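Local coordinates for protein cytidylyltransferase (Leptospira borgpetersenii serovar Hardjo-bovis, PDB 6OEW) that probably transfers a cytidylyl group from CTP to a sugar-type acceptor in a metal-dependent reaction, at residues 81-93 against 159-172. Numbering follows the deposited sequence.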
ATOM      1  N   GLY A  81       6.626 -14.035  -7.827  1.00 34.42           N
ATOM      2  CA  GLY A  81       6.981 -13.746  -9.212  1.00 32.52           C
ATOM      3  C   GLY A  81       8.170 -12.822  -9.322  1.00 38.22           C
ATOM      4  O   GLY A  81       9.081 -12.857  -8.479  1.00 34.07           O
ATOM      5  N   SER A  82       8.149 -11.967 -10.344  1.00 36.45           N
ATOM      6  CA  SER A  82       9.342 -11.236 -10.765  1.00 36.63           C
ATOM      7  C   SER A  82       9.846 -10.305  -9.669  1.00 33.45           C
ATOM      8  O   SER A  82       9.078  -9.578  -9.051  1.00 32.72           O
ATOM      9  CB  SER A  82       9.048 -10.420 -12.022  1.00 40.60           C
ATOM     10  OG  SER A  82      10.137  -9.574 -12.358  1.00 38.82           O
ATOM     11  N   ALA A  83      11.173 -10.299  -9.466  1.00 35.08           N
ATOM     12  CA  ALA A  83      11.728  -9.437  -8.425  1.00 36.20           C
ATOM     13  C   ALA A  83      11.637  -7.959  -8.805  1.00 34.81           C
ATOM     14  O   ALA A  83      11.187  -7.129  -8.003  1.00 35.00           O
ATOM     15  CB  ALA A  83      13.183  -9.843  -8.129  1.00 36.48           C
ATOM     16  N   ASN A  84      12.074  -7.603 -10.019  1.00 35.11           N
ATOM     17  CA  ASN A  84      12.164  -6.199 -10.419  1.00 41.80           C
ATOM     18  C   ASN A  84      11.125  -5.756 -11.440  1.00 44.36           C
ATOM     19  O   ASN A  84      11.004  -4.549 -11.694  1.00 40.97           O
ATOM     20  CB  ASN A  84      13.553  -5.894 -10.989  1.00 45.68           C
ATOM     21  CG  ASN A  84      14.659  -6.228 -10.020  1.00 65.23           C
ATOM     22  OD1 ASN A  84      15.651  -6.867 -10.383  1.00 72.65           O
ATOM     23  ND2 ASN A  84      14.494  -5.804  -8.772  1.00 70.43           N
ATOM     24  N   ASP A  85      10.382  -6.674 -12.045  1.00 39.74           N
ATOM     25  CA  ASP A  85       9.355  -6.277 -13.004  1.00 38.23           C
ATOM     26  C   ASP A  85       8.022  -6.361 -12.275  1.00 36.11           C
ATOM     27  O   ASP A  85       7.344  -7.389 -12.291  1.00 36.81           O
ATOM     28  CB  ASP A  85       9.411  -7.140 -14.261  1.00 39.46           C
ATOM     29  CG  ASP A  85       8.483  -6.634 -15.361  1.00 38.92           C
ATOM     30  OD1 ASP A  85       7.490  -5.944 -15.065  1.00 36.02           O
ATOM     31  OD2 ASP A  85       8.734  -6.963 -16.530  1.00 44.58           O
ATOM     32  N   LEU A  86       7.657  -5.255 -11.613  1.00 31.44           N
ATOM     33  CA  LEU A  86       6.424  -5.221 -10.838  1.00 30.13           C
ATOM     34  C   LEU A  86       5.204  -5.185 -11.742  1.00 31.82           C
ATOM     35  O   LEU A  86       4.128  -5.633 -11.335  1.00 29.57           O
ATOM     36  CB  LEU A  86       6.422  -4.016  -9.892  1.00 32.65           C
ATOM     37  CG  LEU A  86       7.138  -4.233  -8.539  1.00 30.48           C
ATOM     38  CD1 LEU A  86       6.340  -5.219  -7.659  1.00 35.62           C
ATOM     39  CD2 LEU A  86       8.596  -4.671  -8.703  1.00 33.91           C
ATOM     40  N   ILE A  87       5.330  -4.626 -12.949  1.00 33.56           N
ATOM     41  CA  ILE A  87       4.204  -4.699 -13.874  1.00 39.27           C
ATOM     42  C   ILE A  87       3.889  -6.157 -14.179  1.00 39.85           C
ATOM     43  O   ILE A  87       2.721  -6.572 -14.158  1.00 36.85           O
ATOM     44  CB  ILE A  87       4.490  -3.888 -15.150  1.00 37.53           C
ATOM     45  CG1 ILE A  87       4.486  -2.387 -14.833  1.00 37.04           C
ATOM     46  CG2 ILE A  87       3.410  -4.179 -16.230  1.00 36.84           C
ATOM     47  CD1 ILE A  87       4.723  -1.514 -16.078  1.00 42.63           C
ATOM     48  N   GLN A  88       4.927  -6.968 -14.425  1.00 35.35           N
ATOM     49  CA  GLN A  88       4.697  -8.386 -14.694  1.00 39.61           C
ATOM     50  C   GLN A  88       4.178  -9.099 -13.454  1.00 38.08           C
ATOM     51  O   GLN A  88       3.290  -9.955 -13.557  1.00 36.46           O
ATOM     52  CB  GLN A  88       5.967  -9.077 -15.195  1.00 40.58           C
ATOM     53  CG  GLN A  88       5.723 -10.557 -15.568  1.00 42.83           C
ATOM     54  CD  GLN A  88       7.007 -11.395 -15.674  1.00 53.97           C
ATOM     55  OE1 GLN A  88       7.501 -11.954 -14.680  1.00 48.86           O
ATOM     56  NE2 GLN A  88       7.540 -11.495 -16.887  1.00 56.48           N
ATOM     57  N   ARG A  89       4.731  -8.789 -12.279  1.00 32.08           N
ATOM     58  CA  ARG A  89       4.261  -9.441 -11.058  1.00 29.97           C
ATOM     59  C   ARG A  89       2.786  -9.136 -10.804  1.00 35.28           C
ATOM     60  O   ARG A  89       2.013 -10.037 -10.440  1.00 35.07           O
ATOM     61  CB  ARG A  89       5.096  -9.011  -9.855  1.00 29.32           C
ATOM     62  CG  ARG A  89       5.018 -10.002  -8.688  1.00 31.95           C
ATOM     63  CD  ARG A  89       5.461  -9.402  -7.346  1.00 34.31           C
ATOM     64  NE  ARG A  89       6.855  -8.954  -7.393  1.00 35.21           N
ATOM     65  CZ  ARG A  89       7.434  -8.262  -6.418  1.00 33.56           C
ATOM     66  NH1 ARG A  89       6.738  -7.959  -5.311  1.00 31.84           N
ATOM     67  NH2 ARG A  89       8.711  -7.887  -6.545  1.00 34.36           N
ATOM     68  N   TYR A  90       2.375  -7.872 -10.989  1.00 29.11           N
ATOM     69  CA  TYR A  90       0.973  -7.509 -10.760  1.00 30.10           C
ATOM     70  C   TYR A  90       0.076  -8.055 -11.856  1.00 29.85           C
ATOM     71  O   TYR A  90      -1.073  -8.440 -11.596  1.00 37.33           O
ATOM     72  CB  TYR A  90       0.808  -5.996 -10.679  1.00 30.01           C
ATOM     73  CG  TYR A  90       0.910  -5.475  -9.283  1.00 29.62           C
ATOM     74  CD1 TYR A  90       2.154  -5.305  -8.683  1.00 28.52           C
ATOM     75  CD2 TYR A  90      -0.237  -5.171  -8.545  1.00 29.89           C
ATOM     76  CE1 TYR A  90       2.263  -4.840  -7.394  1.00 26.73           C
ATOM     77  CE2 TYR A  90      -0.140  -4.706  -7.252  1.00 32.88           C
ATOM     78  CZ  TYR A  90       1.117  -4.552  -6.682  1.00 30.61           C
ATOM     79  OH  TYR A  90       1.207  -4.090  -5.387  1.00 31.97           O
ATOM     80  N   LEU A  91       0.562  -8.064 -13.097  1.00 35.90           N
ATOM     81  CA  LEU A  91      -0.261  -8.581 -14.184  1.00 38.26           C
ATOM     82  C   LEU A  91      -0.443 -10.090 -14.040  1.00 42.60           C
ATOM     83  O   LEU A  91      -1.555 -10.608 -14.191  1.00 37.02           O
ATOM     84  CB  LEU A  91       0.365  -8.210 -15.531  1.00 40.09           C
ATOM     85  CG  LEU A  91      -0.458  -8.421 -16.794  1.00 48.13           C
ATOM     86  CD1 LEU A  91      -1.827  -7.785 -16.649  1.00 49.74           C
ATOM     87  CD2 LEU A  91       0.269  -7.861 -17.996  1.00 51.86           C
ATOM     88  N   ASP A  92       0.637 -10.810 -13.709  1.00 34.31           N
ATOM     89  CA  ASP A  92       0.531 -12.244 -13.438  1.00 37.36           C
ATOM     90  C   ASP A  92      -0.490 -12.517 -12.325  1.00 35.11           C
ATOM     91  O   ASP A  92      -1.374 -13.374 -12.462  1.00 37.57           O
ATOM     92  CB  ASP A  92       1.893 -12.813 -13.020  1.00 40.42           C
ATOM     93  CG  ASP A  92       2.886 -12.999 -14.176  1.00 44.43           C
ATOM     94  OD1 ASP A  92       2.534 -12.856 -15.355  1.00 38.63           O
ATOM     95  OD2 ASP A  92       4.068 -13.291 -13.863  1.00 44.62           O
ATOM     96  N   ALA A  93      -0.368 -11.795 -11.208  1.00 31.77           N
ATOM     97  CA  ALA A  93      -1.249 -12.028 -10.070  1.00 34.24           C
ATOM     98  C   ALA A  93      -2.698 -11.707 -10.418  1.00 37.83           C
ATOM     99  O   ALA A  93      -3.607 -12.474 -10.081  1.00 38.03           O
ATOM    100  CB  ALA A  93      -0.801 -11.189  -8.876  1.00 30.26           C
ATOM    101  N   LEU A 159      -0.136  -0.304 -19.696  1.00 38.91           N
ATOM    102  CA  LEU A 159       1.212  -0.003 -19.208  1.00 39.83           C
ATOM    103  C   LEU A 159       2.196  -1.109 -19.564  1.00 43.92           C
ATOM    104  O   LEU A 159       3.333  -0.825 -19.962  1.00 44.00           O
ATOM    105  CB  LEU A 159       1.205   0.215 -17.698  1.00 36.19           C
ATOM    106  CG  LEU A 159       0.395   1.422 -17.231  1.00 41.45           C
ATOM    107  CD1 LEU A 159       0.499   1.578 -15.726  1.00 36.17           C
ATOM    108  CD2 LEU A 159       0.882   2.671 -17.972  1.00 44.31           C
ATOM    109  N   ASP A 160       1.792  -2.376 -19.409  1.00 40.98           N
ATOM    110  CA  ASP A 160       2.660  -3.482 -19.823  1.00 47.57           C
ATOM    111  C   ASP A 160       3.052  -3.359 -21.288  1.00 47.64           C
ATOM    112  O   ASP A 160       4.205  -3.613 -21.657  1.00 42.94           O
ATOM    113  CB  ASP A 160       1.966  -4.819 -19.568  1.00 46.56           C
ATOM    114  CG  ASP A 160       2.780  -5.999 -20.036  1.00 50.93           C
ATOM    115  OD1 ASP A 160       3.977  -6.088 -19.681  1.00 46.68           O
ATOM    116  OD2 ASP A 160       2.220  -6.844 -20.758  1.00 50.20           O
ATOM    117  N   SER A 161       2.107  -2.952 -22.141  1.00 45.58           N
ATOM    118  CA  SER A 161       2.395  -2.827 -23.566  1.00 43.89           C
ATOM    119  C   SER A 161       3.280  -1.624 -23.865  1.00 49.07           C
ATOM    120  O   SER A 161       4.128  -1.682 -24.763  1.00 53.42           O
ATOM    121  CB  SER A 161       1.089  -2.721 -24.353  1.00 47.65           C
ATOM    122  OG  SER A 161       1.368  -2.316 -25.678  1.00 64.26           O
ATOM    123  N   ILE A 162       3.101  -0.534 -23.125  1.00 47.82           N
ATOM    124  CA  ILE A 162       3.755   0.733 -23.443  1.00 50.47           C
ATOM    125  C   ILE A 162       5.163   0.803 -22.850  1.00 44.21           C
ATOM    126  O   ILE A 162       6.100   1.253 -23.510  1.00 45.98           O
ATOM    127  CB  ILE A 162       2.893   1.901 -22.929  1.00 57.74           C
ATOM    128  CG1 ILE A 162       1.708   2.174 -23.837  1.00 62.73           C
ATOM    129  CG2 ILE A 162       3.720   3.172 -22.744  1.00 65.11           C
ATOM    130  CD1 ILE A 162       0.827   3.252 -23.260  1.00 63.85           C
ATOM    131  N   CYS A 163       5.323   0.420 -21.586  1.00 42.29           N
ATOM    132  CA  CYS A 163       6.510   0.786 -20.812  1.00 43.21           C
ATOM    133  C   CYS A 163       7.632  -0.230 -20.960  1.00 52.09           C
ATOM    134  O   CYS A 163       7.449  -1.419 -20.676  1.00 51.72           O
ATOM    135  CB  CYS A 163       6.166   0.932 -19.340  1.00 39.54           C
ATOM    136  SG  CYS A 163       4.939   2.193 -19.040  1.00 44.86           S
ATOM    137  N   ARG A 164       8.807   0.268 -21.353  1.00 46.97           N
ATOM    138  CA  ARG A 164      10.003  -0.535 -21.506  1.00 52.40           C
ATOM    139  C   ARG A 164      11.120  -0.133 -20.555  1.00 55.43           C
ATOM    140  O   ARG A 164      12.077  -0.891 -20.402  1.00 56.24           O
ATOM    141  CB  ARG A 164      10.527  -0.444 -22.947  1.00 59.47           C
ATOM    142  CG  ARG A 164       9.562  -0.935 -24.027  1.00 67.65           C
ATOM    143  CD  ARG A 164       9.595  -2.452 -24.198  1.00 72.29           C
ATOM    144  NE  ARG A 164       8.497  -3.092 -23.485  1.00 75.38           N
ATOM    145  CZ  ARG A 164       7.252  -3.170 -23.952  1.00 79.27           C
ATOM    146  NH1 ARG A 164       6.305  -3.765 -23.236  1.00 77.15           N
ATOM    147  NH2 ARG A 164       6.952  -2.651 -25.135  1.00 77.57           N
ATOM    148  N   LEU A 165      11.028   1.013 -19.919  1.00 54.19           N
ATOM    149  CA  LEU A 165      12.112   1.449 -19.057  1.00 51.54           C
ATOM    150  C   LEU A 165      12.085   0.683 -17.737  1.00 48.39           C
ATOM    151  O   LEU A 165      11.011   0.386 -17.204  1.00 43.60           O
ATOM    152  CB  LEU A 165      12.024   2.951 -18.798  1.00 53.21           C
ATOM    153  CG  LEU A 165      12.433   3.834 -19.989  1.00 55.63           C
ATOM    154  CD1 LEU A 165      12.143   5.292 -19.688  1.00 62.57           C
ATOM    155  CD2 LEU A 165      13.912   3.652 -20.345  1.00 52.40           C
ATOM    156  N   PRO A 166      13.254   0.335 -17.203  1.00 48.92           N
ATOM    157  CA  PRO A 166      13.275  -0.393 -15.926  1.00 42.56           C
ATOM    158  C   PRO A 166      12.618   0.374 -14.790  1.00 44.72           C
ATOM    159  O   PRO A 166      11.920  -0.227 -13.965  1.00 45.07           O
ATOM    160  CB  PRO A 166      14.782  -0.620 -15.701  1.00 45.13           C
ATOM    161  CG  PRO A 166      15.355  -0.644 -17.092  1.00 52.99           C
ATOM    162  CD  PRO A 166      14.583   0.386 -17.843  1.00 53.99           C
ATOM    163  N   TYR A 167      12.813   1.692 -14.721  1.00 42.05           N
ATOM    164  CA  TYR A 167      12.113   2.482 -13.712  1.00 41.88           C
ATOM    165  C   TYR A 167      10.593   2.315 -13.829  1.00 43.04           C
ATOM    166  O   TYR A 167       9.893   2.214 -12.813  1.00 42.63           O
ATOM    167  CB  TYR A 167      12.510   3.949 -13.854  1.00 49.49           C
ATOM    168  CG  TYR A 167      11.947   4.873 -12.803  1.00 46.65           C
ATOM    169  CD1 TYR A 167      12.529   4.964 -11.542  1.00 49.51           C
ATOM    170  CD2 TYR A 167      10.844   5.677 -13.075  1.00 47.64           C
ATOM    171  CE1 TYR A 167      12.010   5.818 -10.569  1.00 49.65           C
ATOM    172  CE2 TYR A 167      10.339   6.540 -12.117  1.00 47.65           C
ATOM    173  CZ  TYR A 167      10.933   6.608 -10.867  1.00 52.29           C
ATOM    174  OH  TYR A 167      10.425   7.464  -9.914  1.00 63.23           O
ATOM    175  N   GLU A 168      10.070   2.268 -15.058  1.00 41.49           N
ATOM    176  CA  GLU A 168       8.628   2.106 -15.255  1.00 42.61           C
ATOM    177  C   GLU A 168       8.160   0.714 -14.841  1.00 40.56           C
ATOM    178  O   GLU A 168       7.111   0.566 -14.198  1.00 43.23           O
ATOM    179  CB  GLU A 168       8.270   2.369 -16.719  1.00 42.24           C
ATOM    180  CG  GLU A 168       8.384   3.804 -17.136  1.00 41.01           C
ATOM    181  CD  GLU A 168       8.282   3.995 -18.641  1.00 46.05           C
ATOM    182  OE1 GLU A 168       8.620   3.063 -19.409  1.00 47.74           O
ATOM    183  OE2 GLU A 168       7.873   5.091 -19.067  1.00 42.30           O
ATOM    184  N   ARG A 169       8.907  -0.325 -15.233  1.00 43.23           N
ATOM    185  CA  ARG A 169       8.540  -1.695 -14.879  1.00 41.12           C
ATOM    186  C   ARG A 169       8.583  -1.916 -13.371  1.00 41.57           C
ATOM    187  O   ARG A 169       7.793  -2.704 -12.830  1.00 36.70           O
ATOM    188  CB  ARG A 169       9.477  -2.694 -15.576  1.00 40.93           C
ATOM    189  CG  ARG A 169       9.655  -2.506 -17.085  1.00 50.25           C
ATOM    190  CD  ARG A 169       8.361  -2.719 -17.883  1.00 48.23           C
ATOM    191  NE  ARG A 169       7.694  -3.991 -17.604  1.00 47.08           N
ATOM    192  CZ  ARG A 169       6.692  -4.498 -18.331  1.00 52.40           C
ATOM    193  NH1 ARG A 169       6.239  -3.858 -19.415  1.00 44.32           N
ATOM    194  NH2 ARG A 169       6.146  -5.658 -17.981  1.00 38.44           N
ATOM    195  N   GLU A 170       9.497  -1.239 -12.677  1.00 35.36           N
ATOM    196  CA  GLU A 170       9.618  -1.440 -11.237  1.00 35.40           C
ATOM    197  C   GLU A 170       8.546  -0.693 -10.451  1.00 37.73           C
ATOM    198  O   GLU A 170       8.034  -1.218  -9.451  1.00 38.50           O
ATOM    199  CB  GLU A 170      11.034  -1.038 -10.762  1.00 42.73           C
ATOM    200  CG  GLU A 170      11.119  -0.892  -9.230  1.00 43.44           C
ATOM    201  CD  GLU A 170      12.528  -0.639  -8.698  1.00 52.71           C
ATOM    202  OE1 GLU A 170      13.440  -0.329  -9.495  1.00 55.47           O
ATOM    203  OE2 GLU A 170      12.712  -0.755  -7.466  1.00 53.38           O
ATOM    204  N   HIS A 171       8.149   0.505 -10.897  1.00 34.69           N
ATOM    205  CA  HIS A 171       7.248   1.333 -10.105  1.00 40.35           C
ATOM    206  C   HIS A 171       5.822   1.365 -10.617  1.00 38.50           C
ATOM    207  O   HIS A 171       4.942   1.854  -9.898  1.00 34.58           O
ATOM    208  CB  HIS A 171       7.799   2.750 -10.010  1.00 36.81           C
ATOM    209  CG  HIS A 171       9.081   2.800  -9.249  1.00 40.14           C
ATOM    210  ND1 HIS A 171       9.129   2.594  -7.887  1.00 40.53           N
ATOM    211  CD2 HIS A 171      10.367   2.925  -9.663  1.00 44.67           C
ATOM    212  CE1 HIS A 171      10.388   2.647  -7.487  1.00 42.30           C
ATOM    213  NE2 HIS A 171      11.158   2.845  -8.545  1.00 41.84           N
ATOM    214  N   ILE A 172       5.590   0.879 -11.839  1.00 35.42           N
ATOM    215  CA  ILE A 172       4.273   0.691 -12.450  1.00 32.35           C
ATOM    216  C   ILE A 172       3.659   2.012 -12.896  1.00 37.29           C
ATOM    217  O   ILE A 172       3.424   2.219 -14.088  1.00 39.11           O
ATOM    218  CB  ILE A 172       3.285  -0.046 -11.526  1.00 37.73           C
ATOM    219  CG1 ILE A 172       3.821  -1.425 -11.138  1.00 42.32           C
ATOM    220  CG2 ILE A 172       1.943  -0.190 -12.259  1.00 33.42           C
ATOM    221  CD1 ILE A 172       2.832  -2.249 -10.307  1.00 42.09           C
TER
HETATM  222  O   HOH W   1      12.535  -3.235 -13.346  1.00 39.68           O
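Asp85 and Arg169 form a salt bridge in which a helix cap is shared: OD1 of Asp85 accepts from Gln88 N at 2.8 Å, the N-cap bond of helix 86-96, and also from NE and NH2 of Arg169. The setting is a nucleotidyltransferase domain with the GT-A fold, where this helix follows strand 77-81 of the central sheet and rests on helices 153-162 and 166-171. NE and NH2 grip side-on, both to OD1; the carboxylate and guanidinium planes stand 89° apart, which excludes a flat two-to-two pairing. OD1 accepts from NH2 on its syn lone pair, at 3.2 Å, while NE meets it from above the carboxylate plane. The arginine chain, bent at chi2 and chi3, folds back alongside Asp85. Its far end binds Asp160 OD1 through NH2 at 2.8 Å and Cys163 O through NH1 at 3.0 Å. With acceptors around its edge in plane, the guanidinium is fixed in rotation, and CG2 of Ile87 covers one face toward the rim. A second link is backbone: Arg169 O accepts from Ile87 N at 3.1 Å and, weakly, from Leu86 N, so the carbonyl near the end of helix 166-171 meets amides in the first turn of helix 86-96. Beside this link, Ile87 reaches Leu159 and Cys163 with CD1, while its CG1 packs alongside CG1 of Ile172, the two side chains running in opposite directions. Tyr90, whose hydroxyl bonds Leu14 O, takes the end of Ile172 obliquely against its ring, CD1 to CD1 at 3.5 Å. At the outer margin, one water donates to Asn84 O at 2.6 Å and to Pro166 O at 3.1 Å.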